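Local atomic coordinates of galactose-binding-like protein (Bacteroides thetaiotaomicron, PDB entry 7M1B), a protein that is a SusE-like, galactose-binding-like protein of a gut bacterium that probably binds carbohydrate and may have some capacity to degrade it. Residues Val119-Gly125 / Thr195-Tyr201; Leu207-Thr212 / Thr227-Phe232; Lys220-His226 / Trp241-Tyr247; Tyr283-Gly287 / Thr362-Ala366. All coordinates share one frame; numbering follows the deposited sequence.

Contact 1: Val119-Gly125 / Thr195-Tyr201; sequences VNPTFGG and TTLTPLY
The carbonyl oxygen of T122 is gripped from both faces of its plane: L200 N donates to T122 O at 2.9 Å, and G125 N, inside the same segment, reaches it from the opposite face. The L200 bond is bent, with an N-H...O angle of 143° and a donor well above the carbonyl plane. A second bond between the backbones, from G124 N to L200 O, is weak at 3.3 Å; with the L200 bond it makes an isolated bridge between F123 and L200. T122 to G125 form a type II beta turn, the hairpin turn between strands 118-122 and 125-131, and G124 takes its positive phi. The incoming chain, leaving strand 193-197 of the other sheet of this two-sheet beta domain, docks against that turn. L200 does the side-chain work. Its CB lies over one face of the F123 ring, 3.9 Å from the centroid, a CH-pi contact, while the L200 CD2 branch meets P121 CB at 3.7 Å. With CG of L200 anti to its carbonyl carbon (chi1 -59°), the two methyls are carried toward P121 and the ring. Farther back, where the strand axes are 8.1 Å apart and 20° from parallel, L197 CD1 fits against V119 CG1 at 3.7 Å. Water 1 bridges V119 O and T195 OG1; F123 and L200 also touch T379 of strand 370-380.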
# COMPACT_ATOMS: atom_id res chain seq x y z
N VAL A 119 -19.95 5.31 5.45
CA VAL A 119 -19.48 5.67 4.13
C VAL A 119 -18.39 6.73 4.31
O VAL A 119 -18.61 7.81 4.92
CB VAL A 119 -20.63 6.20 3.27
CG1 VAL A 119 -20.25 6.41 1.81
CG2 VAL A 119 -21.88 5.29 3.35
N ASN A 120 -17.18 6.40 3.85
CA ASN A 120 -16.06 7.32 4.05
C ASN A 120 -15.46 7.68 2.70
O ASN A 120 -15.49 6.90 1.74
CB ASN A 120 -14.92 6.66 4.83
CG ASN A 120 -15.37 6.01 6.11
OD1 ASN A 120 -14.98 4.87 6.40
ND2 ASN A 120 -16.08 6.76 6.93
N PRO A 121 -14.80 8.86 2.58
CA PRO A 121 -14.08 9.15 1.34
C PRO A 121 -12.93 8.17 1.15
O PRO A 121 -12.31 7.70 2.11
CB PRO A 121 -13.50 10.55 1.59
CG PRO A 121 -14.17 11.10 2.81
CD PRO A 121 -14.74 9.92 3.59
N THR A 122 -12.67 7.87 -0.14
CA THR A 122 -11.43 7.21 -0.54
C THR A 122 -10.92 7.88 -1.83
O THR A 122 -11.55 8.82 -2.36
CB THR A 122 -11.61 5.68 -0.74
OG1 THR A 122 -10.32 5.05 -0.87
CG2 THR A 122 -12.46 5.33 -1.94
N PHE A 123 -9.77 7.42 -2.34
CA PHE A 123 -9.16 8.05 -3.51
C PHE A 123 -10.09 7.88 -4.71
O PHE A 123 -10.38 6.75 -5.10
CB PHE A 123 -7.75 7.50 -3.75
CG PHE A 123 -6.94 7.89 -2.53
CD1 PHE A 123 -6.37 9.18 -2.51
CD2 PHE A 123 -6.67 7.04 -1.46
CE1 PHE A 123 -5.73 9.62 -1.37
CE2 PHE A 123 -6.02 7.48 -0.31
CZ PHE A 123 -5.48 8.77 -0.31
N GLY A 124 -10.63 9.02 -5.19
CA GLY A 124 -11.48 9.10 -6.37
C GLY A 124 -12.88 8.52 -6.12
O GLY A 124 -13.66 8.27 -7.04
N GLY A 125 -13.28 8.40 -4.85
CA GLY A 125 -14.65 7.92 -4.60
C GLY A 125 -14.93 7.71 -3.12
O GLY A 125 -14.55 8.50 -2.26
N THR A 195 -25.52 10.75 1.91
CA THR A 195 -24.37 11.43 2.50
C THR A 195 -23.73 12.32 1.44
O THR A 195 -23.79 11.99 0.24
CB THR A 195 -23.39 10.45 3.17
OG1 THR A 195 -22.33 11.16 3.84
CG2 THR A 195 -22.74 9.51 2.18
N THR A 196 -23.19 13.46 1.88
CA THR A 196 -22.41 14.32 1.00
C THR A 196 -20.94 14.22 1.40
O THR A 196 -20.63 14.45 2.57
CB THR A 196 -22.84 15.79 1.08
OG1 THR A 196 -24.20 15.85 0.64
CG2 THR A 196 -21.92 16.72 0.30
N LEU A 197 -20.07 13.77 0.49
CA LEU A 197 -18.67 13.53 0.86
C LEU A 197 -17.75 14.03 -0.25
O LEU A 197 -18.11 14.02 -1.41
CB LEU A 197 -18.37 12.03 1.06
CG LEU A 197 -19.09 11.37 2.24
CD1 LEU A 197 -18.94 9.83 2.18
CD2 LEU A 197 -18.57 11.92 3.58
N THR A 198 -16.55 14.47 0.17
CA THR A 198 -15.53 14.78 -0.81
C THR A 198 -14.54 13.63 -0.94
O THR A 198 -13.90 13.27 0.04
CB THR A 198 -14.78 16.05 -0.36
OG1 THR A 198 -15.74 17.12 -0.19
CG2 THR A 198 -13.66 16.47 -1.31
N PRO A 199 -14.39 13.05 -2.15
CA PRO A 199 -13.35 12.06 -2.40
C PRO A 199 -11.96 12.53 -2.01
O PRO A 199 -11.63 13.76 -2.11
CB PRO A 199 -13.44 11.82 -3.93
CG PRO A 199 -14.90 12.03 -4.18
CD PRO A 199 -15.19 13.28 -3.36
N LEU A 200 -11.14 11.55 -1.58
CA LEU A 200 -9.78 11.92 -1.30
C LEU A 200 -8.95 12.15 -2.56
O LEU A 200 -9.18 11.56 -3.62
CB LEU A 200 -9.10 10.78 -0.53
CG LEU A 200 -9.78 10.40 0.81
CD1 LEU A 200 -8.91 9.39 1.56
CD2 LEU A 200 -9.99 11.62 1.70
N TYR A 201 -7.97 13.07 -2.41
CA TYR A 201 -7.04 13.45 -3.47
C TYR A 201 -5.61 13.27 -2.93
O TYR A 201 -5.31 13.72 -1.82
CB TYR A 201 -7.32 14.92 -3.78
CG TYR A 201 -6.60 15.56 -4.95
CD1 TYR A 201 -5.26 15.92 -4.89
CD2 TYR A 201 -7.33 15.93 -6.07
CE1 TYR A 201 -4.64 16.57 -5.95
CE2 TYR A 201 -6.74 16.59 -7.13
CZ TYR A 201 -5.40 16.93 -7.07
OH TYR A 201 -4.89 17.59 -8.14
O HOH W 1 -20.99 9.28 5.42

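Contact 2: Leu207-Thr212 / Thr227-Phe232; sequences LTKFKT and TLESLF
K211 and E229 form a salt bridge, NZ to OE2 at 3.1 Å, with the ammonium above the carboxylate plane, 38° out of it. The two chains run side by side and point the same way; a bend at chi2 of K211 (-65°) turns its amine back to the glutamate. Water 3 accepts from T212 N and donates to E229 OE1 at 2.6 Å, while water 4 lies between the hydroxyls of T212 and T227. T227 OG1 also accepts from E229 N, an ST turn at the start of the 3-10 segment 228-231. Inward, F210 CB sits over one face of the F232 ring, 3.8 Å from its centroid, and F210 CD2 approaches F232 CE1 at 3.4 Å; the two ring planes are inclined at 38°, an oblique pair. The opposite face of F232 is covered by L231 CB. L207 CD2 closes in at the ring's edge, and L207 CB lies 3.5 Å from F232 O. F260 and L374 also meet F232. The 3-10 segment 228-231 and the residue after it thus pack against the 3-10 segment 207-209 and the residue leading into strand 211-212, consistent with the beta-sandwich of a galactose-binding-like fold.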
# COMPACT_ATOMS: atom_id res chain seq x y z
N LEU A 207 8.77 14.14 1.93
CA LEU A 207 9.87 13.21 2.09
C LEU A 207 10.80 13.59 3.24
O LEU A 207 11.52 12.72 3.79
CB LEU A 207 10.63 13.06 0.77
CG LEU A 207 9.87 12.26 -0.29
CD1 LEU A 207 10.49 12.45 -1.69
CD2 LEU A 207 9.78 10.75 0.05
N THR A 208 10.91 14.90 3.54
CA THR A 208 11.88 15.32 4.53
C THR A 208 11.50 14.91 5.94
O THR A 208 12.42 14.77 6.77
CB THR A 208 12.01 16.86 4.53
OG1 THR A 208 10.86 17.50 5.10
CG2 THR A 208 12.24 17.46 3.17
N LYS A 209 10.23 14.45 6.12
CA LYS A 209 9.79 13.97 7.45
C LYS A 209 10.00 12.45 7.60
O LYS A 209 9.92 11.96 8.74
CB LYS A 209 8.31 14.31 7.73
CG LYS A 209 7.92 15.80 7.60
CD LYS A 209 6.49 16.07 7.97
CE LYS A 209 6.18 17.57 8.11
NZ LYS A 209 4.87 17.75 8.77
N PHE A 210 10.43 11.76 6.53
CA PHE A 210 10.63 10.31 6.62
C PHE A 210 11.97 9.96 7.28
O PHE A 210 13.04 10.57 6.95
CB PHE A 210 10.65 9.66 5.22
CG PHE A 210 9.29 9.49 4.61
CD1 PHE A 210 8.47 10.58 4.30
CD2 PHE A 210 8.87 8.21 4.20
CE1 PHE A 210 7.23 10.37 3.71
CE2 PHE A 210 7.64 8.03 3.58
CZ PHE A 210 6.81 9.13 3.32
N LYS A 211 11.93 9.13 8.31
CA LYS A 211 13.11 8.78 9.12
C LYS A 211 13.22 7.29 9.37
O LYS A 211 12.19 6.58 9.48
CB LYS A 211 13.05 9.52 10.45
CG LYS A 211 13.09 11.04 10.36
CD LYS A 211 14.45 11.56 9.80
CE LYS A 211 14.31 13.01 9.37
NZ LYS A 211 15.61 13.68 9.03
N THR A 212 14.45 6.77 9.51
CA THR A 212 14.63 5.42 9.98
C THR A 212 13.95 5.26 11.35
O THR A 212 13.95 6.20 12.18
CB THR A 212 16.12 5.11 10.13
OG1 THR A 212 16.75 5.41 8.87
CG2 THR A 212 16.37 3.64 10.46
N THR A 227 22.16 5.20 4.67
CA THR A 227 21.20 4.77 5.68
C THR A 227 19.84 4.53 5.05
O THR A 227 19.57 4.89 3.90
CB THR A 227 21.05 5.72 6.88
OG1 THR A 227 20.24 6.83 6.44
CG2 THR A 227 22.38 6.14 7.45
N LEU A 228 18.91 3.93 5.81
CA LEU A 228 17.56 3.79 5.28
C LEU A 228 16.98 5.10 4.79
O LEU A 228 16.18 5.11 3.85
CB LEU A 228 16.67 3.10 6.35
CG LEU A 228 15.30 2.64 5.84
CD1 LEU A 228 15.38 1.63 4.74
CD2 LEU A 228 14.49 2.13 7.02
N GLU A 229 17.36 6.23 5.45
CA GLU A 229 16.76 7.51 5.07
C GLU A 229 17.20 7.96 3.67
O GLU A 229 16.50 8.78 3.06
CB GLU A 229 17.17 8.59 6.09
CG GLU A 229 16.25 9.78 6.08
CD GLU A 229 16.84 10.92 6.88
OE1 GLU A 229 17.52 10.65 7.96
OE2 GLU A 229 16.49 12.07 6.48
N SER A 230 18.24 7.35 3.06
CA SER A 230 18.58 7.58 1.67
C SER A 230 17.45 7.23 0.73
O SER A 230 17.39 7.74 -0.41
CB SER A 230 19.80 6.73 1.37
OG SER A 230 20.96 7.27 2.02
N LEU A 231 16.49 6.37 1.16
CA LEU A 231 15.39 6.10 0.25
C LEU A 231 14.43 7.27 0.07
O LEU A 231 13.57 7.24 -0.83
CB LEU A 231 14.55 4.89 0.69
CG LEU A 231 15.35 3.57 0.89
CD1 LEU A 231 14.30 2.48 1.25
CD2 LEU A 231 16.07 3.21 -0.46
N PHE A 232 14.66 8.34 0.84
CA PHE A 232 13.71 9.46 0.80
C PHE A 232 14.46 10.77 0.61
O PHE A 232 13.86 11.83 0.88
CB PHE A 232 13.03 9.51 2.19
CG PHE A 232 12.49 8.18 2.67
CD1 PHE A 232 11.49 7.48 1.97
CD2 PHE A 232 13.12 7.52 3.77
CE1 PHE A 232 11.01 6.24 2.41
CE2 PHE A 232 12.64 6.27 4.17
CZ PHE A 232 11.65 5.59 3.49
O HOH W 2 14.99 14.54 5.97
O HOH W 3 16.56 8.81 9.60
O HOH W 4 19.10 7.09 9.02

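Contact 3: Lys220-His226 / Trp241-Tyr247; sequences KMDNAGH and WNYAHGY. With EDO (1,2-ethanediol), chain B.
N223 lays its amide almost flat on the Y247 ring: the two planes are 15° apart, and N223 CB sits over the same ring, 3.7 Å from its centroid. CG of N223 stands anti to its backbone N (chi1 -158°), which places ND2 to donate to G246 O at 3.0 Å within its own amide plane. H245 ND1 reaches that oxygen from the opposite face. N223 N also bonds H245 O at 3.0 Å. The hydroxyl of Y247 donates to D222 OD1 at 2.7 Å, with the oxygen at the ring's edge and the carboxylate standing steeply to the ring. At the other end H226 turns its edge to the face of Y243, an edge-to-face pair with centroids 4.6 Å apart and planes at 57°; H226 CD2 makes the closest approach, and S230 holds H226 ND1. Y243 OH donates to A224 O at 2.6 Å, in the carbonyl plane on a lone pair. An alanine at Y243 is likely to cost A224 O this bond and to strip the H226 edge of its aromatic face. A 1,2-ethanediol, probably from the crystallisation liquor, is weakly bonded by H245 NE2. The chemistry is mostly N-H and O-H donors meeting backbone carbonyls, with the D222 carboxylate among the acceptors and no salt bridge, while Y243 N, buried over the H226 ring face, has no partner in the model.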
# COMPACT_ATOMS: atom_id res chain seq x y z
N LYS A 220 19.26 -4.29 9.29
CA LYS A 220 19.99 -3.03 9.24
C LYS A 220 20.14 -2.61 7.77
O LYS A 220 20.41 -3.47 6.89
CB LYS A 220 21.35 -3.18 9.90
CG LYS A 220 21.37 -3.31 11.42
CD LYS A 220 22.80 -3.39 11.99
CE LYS A 220 22.85 -3.64 13.47
NZ LYS A 220 24.22 -4.01 13.94
N MET A 221 20.06 -1.28 7.53
CA MET A 221 20.09 -0.79 6.15
C MET A 221 21.16 0.32 6.03
O MET A 221 20.97 1.25 5.24
CB MET A 221 18.70 -0.32 5.67
CG MET A 221 17.70 -1.55 5.49
SD MET A 221 18.24 -2.58 4.12
CE MET A 221 17.70 -1.59 2.75
N ASP A 222 22.18 0.23 6.86
CA ASP A 222 23.21 1.29 6.94
C ASP A 222 24.57 0.81 6.41
O ASP A 222 25.63 1.42 6.71
CB ASP A 222 23.36 1.78 8.41
CG ASP A 222 23.92 0.73 9.33
OD1 ASP A 222 23.90 -0.44 8.93
OD2 ASP A 222 24.34 1.14 10.45
N ASN A 223 24.55 -0.11 5.46
CA ASN A 223 25.80 -0.58 4.88
C ASN A 223 26.23 0.41 3.76
O ASN A 223 25.45 1.21 3.20
CB ASN A 223 25.61 -1.99 4.30
CG ASN A 223 26.91 -2.78 4.15
OD1 ASN A 223 28.01 -2.28 4.50
ND2 ASN A 223 26.82 -3.99 3.62
N ALA A 224 27.54 0.37 3.42
CA ALA A 224 28.14 0.96 2.23
C ALA A 224 27.94 2.48 2.23
O ALA A 224 27.71 3.12 1.19
CB ALA A 224 27.63 0.33 0.94
N GLY A 225 27.92 3.07 3.44
CA GLY A 225 28.00 4.51 3.55
C GLY A 225 26.67 5.23 3.50
O GLY A 225 26.64 6.43 3.61
N HIS A 226 25.54 4.47 3.52
CA HIS A 226 24.26 5.15 3.44
C HIS A 226 23.38 4.69 4.61
O HIS A 226 23.87 4.06 5.55
CB HIS A 226 23.54 4.96 2.07
CG HIS A 226 23.99 5.86 0.96
ND1 HIS A 226 23.27 7.03 0.65
CD2 HIS A 226 24.97 5.74 0.05
CE1 HIS A 226 23.83 7.60 -0.40
NE2 HIS A 226 24.88 6.81 -0.80
N TRP A 241 23.69 6.94 -8.16
CA TRP A 241 24.48 6.06 -7.25
C TRP A 241 23.82 5.98 -5.86
O TRP A 241 24.41 5.47 -4.88
CB TRP A 241 25.97 6.54 -7.15
CG TRP A 241 26.86 5.58 -7.91
CD1 TRP A 241 27.77 4.70 -7.35
CD2 TRP A 241 26.93 5.36 -9.33
NE1 TRP A 241 28.36 3.98 -8.34
CE2 TRP A 241 27.84 4.33 -9.55
CE3 TRP A 241 26.21 5.88 -10.43
CZ2 TRP A 241 28.18 3.88 -10.82
CZ3 TRP A 241 26.49 5.40 -11.70
CH2 TRP A 241 27.46 4.39 -11.88
N ASN A 242 22.58 6.48 -5.71
CA ASN A 242 21.98 6.47 -4.37
C ASN A 242 21.39 5.10 -4.01
O ASN A 242 21.00 4.32 -4.89
CB ASN A 242 20.76 7.39 -4.44
CG ASN A 242 20.18 7.67 -3.05
OD1 ASN A 242 20.92 8.02 -2.14
ND2 ASN A 242 18.93 7.32 -2.80
N TYR A 243 21.45 4.78 -2.70
CA TYR A 243 20.77 3.54 -2.31
C TYR A 243 20.71 3.53 -0.78
O TYR A 243 21.35 4.33 -0.12
CB TYR A 243 21.66 2.31 -2.66
CG TYR A 243 23.12 2.43 -2.28
CD1 TYR A 243 23.59 2.22 -0.95
CD2 TYR A 243 24.09 2.71 -3.25
CE1 TYR A 243 24.94 2.37 -0.61
CE2 TYR A 243 25.42 2.87 -2.93
CZ TYR A 243 25.86 2.61 -1.63
OH TYR A 243 27.17 2.81 -1.38
N ALA A 244 19.83 2.67 -0.25
CA ALA A 244 20.00 2.14 1.12
C ALA A 244 20.37 0.66 0.93
O ALA A 244 19.74 -0.08 0.14
CB ALA A 244 18.72 2.25 1.94
N HIS A 245 21.37 0.19 1.68
CA HIS A 245 22.01 -1.11 1.37
C HIS A 245 22.10 -1.91 2.65
O HIS A 245 22.53 -1.38 3.68
CB HIS A 245 23.46 -0.82 0.90
CG HIS A 245 24.11 -1.96 0.18
ND1 HIS A 245 24.39 -3.20 0.79
CD2 HIS A 245 24.62 -2.04 -1.06
CE1 HIS A 245 24.99 -3.98 -0.12
NE2 HIS A 245 25.21 -3.26 -1.23
N GLY A 246 21.51 -3.15 2.57
CA GLY A 246 21.65 -4.06 3.72
C GLY A 246 22.92 -4.90 3.75
O GLY A 246 23.92 -4.56 3.14
N TYR A 247 22.89 -5.87 4.67
CA TYR A 247 23.96 -6.85 4.82
C TYR A 247 23.53 -8.20 4.30
O TYR A 247 22.38 -8.49 4.37
CB TYR A 247 24.39 -6.90 6.29
CG TYR A 247 24.86 -5.57 6.85
CD1 TYR A 247 26.20 -5.20 6.73
CD2 TYR A 247 23.95 -4.58 7.29
CE1 TYR A 247 26.66 -3.97 7.19
CE2 TYR A 247 24.38 -3.35 7.77
CZ TYR A 247 25.72 -3.02 7.62
OH TYR A 247 26.10 -1.79 8.05
C1 EDO B . 28.29 -0.03 -3.45
O1 EDO B . 28.33 -0.11 -4.87
C2 EDO B . 27.17 -0.85 -2.92
O2 EDO B . 26.86 -2.10 -3.60
O HOH W 5 20.48 -6.10 6.19
O HOH W 6 22.79 2.03 3.26
O HOH W 7 28.60 -0.79 7.55
O HOH W 8 26.54 6.53 -3.40

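Contact 4: Tyr283-Gly287 / Thr362-Ala366; sequences YYRAG and THDGA
The H363 ring presents a face to the edge of Y284: CD1 of Y284 sits 3.4 Å above the imidazole plane, over its centre, and the two planes are 77° apart. This is an edge-to-face pair with centroids 4.8 Å apart. The polar ends are held outside the pair, since Y284 OH bonds I319 O and H363 NE2 bonds S318 OG, which should limit the turning of both rings. Beside them the D364 carboxylate fastens the two loops. A286 N donates to D364 OD2 at 2.8 Å in a nearly straight bond (163°), reaching the oxygen from above the carboxylate plane. A366 N donates to D364 OD1 at 2.9 Å, an Asx turn, and water 9 links OD1 to G287 N. CG of D364 lies between its backbone N and carbonyl carbon (chi1 70°), which sets the carboxylate between the loops, OD2 toward A286 N and OD1 toward A366 N and the water. Replacing D364 with a leucine would probably leave A286 N without its acceptor and set the Asx turn loose. The contact joins the loop after strand 256-274 to the one linking strands 352-362 and 370-380; Y284 also packs on D333 and Y336 of helix 331-338, and G287 pairs through its backbone with V370.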
# COMPACT_ATOMS: atom_id res chain seq x y z
N TYR A 283 19.98 -3.54 -11.90
CA TYR A 283 18.58 -3.90 -11.82
C TYR A 283 18.36 -5.42 -11.77
O TYR A 283 19.06 -6.23 -12.41
CB TYR A 283 17.76 -3.27 -12.98
CG TYR A 283 17.62 -1.77 -12.93
CD1 TYR A 283 17.33 -1.10 -11.73
CD2 TYR A 283 17.70 -1.01 -14.11
CE1 TYR A 283 17.17 0.29 -11.71
CE2 TYR A 283 17.52 0.39 -14.10
CZ TYR A 283 17.18 1.01 -12.91
OH TYR A 283 17.04 2.38 -12.85
N TYR A 284 17.34 -5.79 -11.01
CA TYR A 284 16.80 -7.15 -10.96
C TYR A 284 17.87 -8.14 -10.45
O TYR A 284 17.89 -9.31 -10.86
CB TYR A 284 16.28 -7.54 -12.36
CG TYR A 284 15.06 -6.73 -12.72
CD1 TYR A 284 13.84 -6.93 -12.09
CD2 TYR A 284 15.18 -5.78 -13.70
CE1 TYR A 284 12.72 -6.16 -12.42
CE2 TYR A 284 14.08 -4.99 -14.03
CZ TYR A 284 12.84 -5.23 -13.43
OH TYR A 284 11.74 -4.47 -13.71
N ARG A 285 18.74 -7.66 -9.58
CA ARG A 285 19.72 -8.51 -8.88
C ARG A 285 20.34 -7.63 -7.78
O ARG A 285 19.91 -6.48 -7.56
CB ARG A 285 20.83 -8.94 -9.86
CG ARG A 285 21.78 -7.86 -10.39
CD ARG A 285 22.94 -8.34 -11.30
NE ARG A 285 23.97 -7.30 -11.62
CZ ARG A 285 25.16 -7.08 -11.03
NH1 ARG A 285 25.55 -7.84 -10.01
NH2 ARG A 285 25.96 -6.09 -11.47
N ALA A 286 21.24 -8.24 -6.97
CA ALA A 286 22.05 -7.48 -6.03
C ALA A 286 21.20 -6.60 -5.10
O ALA A 286 21.41 -5.39 -4.96
CB ALA A 286 23.09 -6.65 -6.79
N GLY A 287 20.22 -7.25 -4.51
CA GLY A 287 19.42 -6.64 -3.46
C GLY A 287 18.05 -6.16 -3.96
O GLY A 287 17.26 -5.78 -3.10
N THR A 362 13.78 -11.93 -3.26
CA THR A 362 14.54 -11.00 -4.08
C THR A 362 14.64 -11.53 -5.51
O THR A 362 14.38 -12.73 -5.73
CB THR A 362 15.94 -10.79 -3.51
OG1 THR A 362 16.50 -12.11 -3.41
CG2 THR A 362 15.92 -10.13 -2.13
N HIS A 363 14.90 -10.65 -6.49
CA HIS A 363 14.94 -11.05 -7.88
C HIS A 363 16.02 -12.12 -8.14
O HIS A 363 15.76 -13.09 -8.87
CB HIS A 363 15.18 -9.85 -8.80
CG HIS A 363 13.90 -9.10 -9.05
ND1 HIS A 363 12.83 -9.68 -9.72
CD2 HIS A 363 13.47 -7.89 -8.61
CE1 HIS A 363 11.85 -8.77 -9.84
NE2 HIS A 363 12.24 -7.64 -9.18
N ASP A 364 17.19 -12.00 -7.48
CA ASP A 364 18.26 -13.02 -7.69
C ASP A 364 18.22 -14.12 -6.64
O ASP A 364 19.06 -15.05 -6.74
CB ASP A 364 19.64 -12.35 -7.85
CG ASP A 364 20.19 -11.74 -6.56
OD1 ASP A 364 19.54 -11.84 -5.49
OD2 ASP A 364 21.27 -11.05 -6.66
N GLY A 365 17.26 -14.04 -5.69
CA GLY A 365 17.13 -15.02 -4.62
C GLY A 365 18.16 -14.95 -3.51
O GLY A 365 17.98 -15.64 -2.53
N ALA A 366 19.18 -14.07 -3.61
CA ALA A 366 20.17 -13.94 -2.54
C ALA A 366 19.58 -13.18 -1.34
O ALA A 366 18.70 -12.32 -1.53
CB ALA A 366 21.36 -13.14 -3.05
O HOH W 9 19.34 -9.88 -3.71

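In the fold
From the N-terminal side, contact 1 comes first and closes a loop that is about half strand, joining the ends of the two sheets of the first modelled domain; it lies about 39 Å, centre to centre, from contacts 3 and 4. Contacts 2 and 3 follow and cross, their segments alternating along the chain. They lie about 12 Å apart between centres and touch, S230 O to N242 ND2 at 2.9 Å. Contact 4 opens after both have closed and spans several strands and helix 331-338, its nearest atoms about 6 Å from contact 3. Contacts 2 and 3 tie loops to short strands of the larger sheet, and contact 4 joins two loops that leave its long strands.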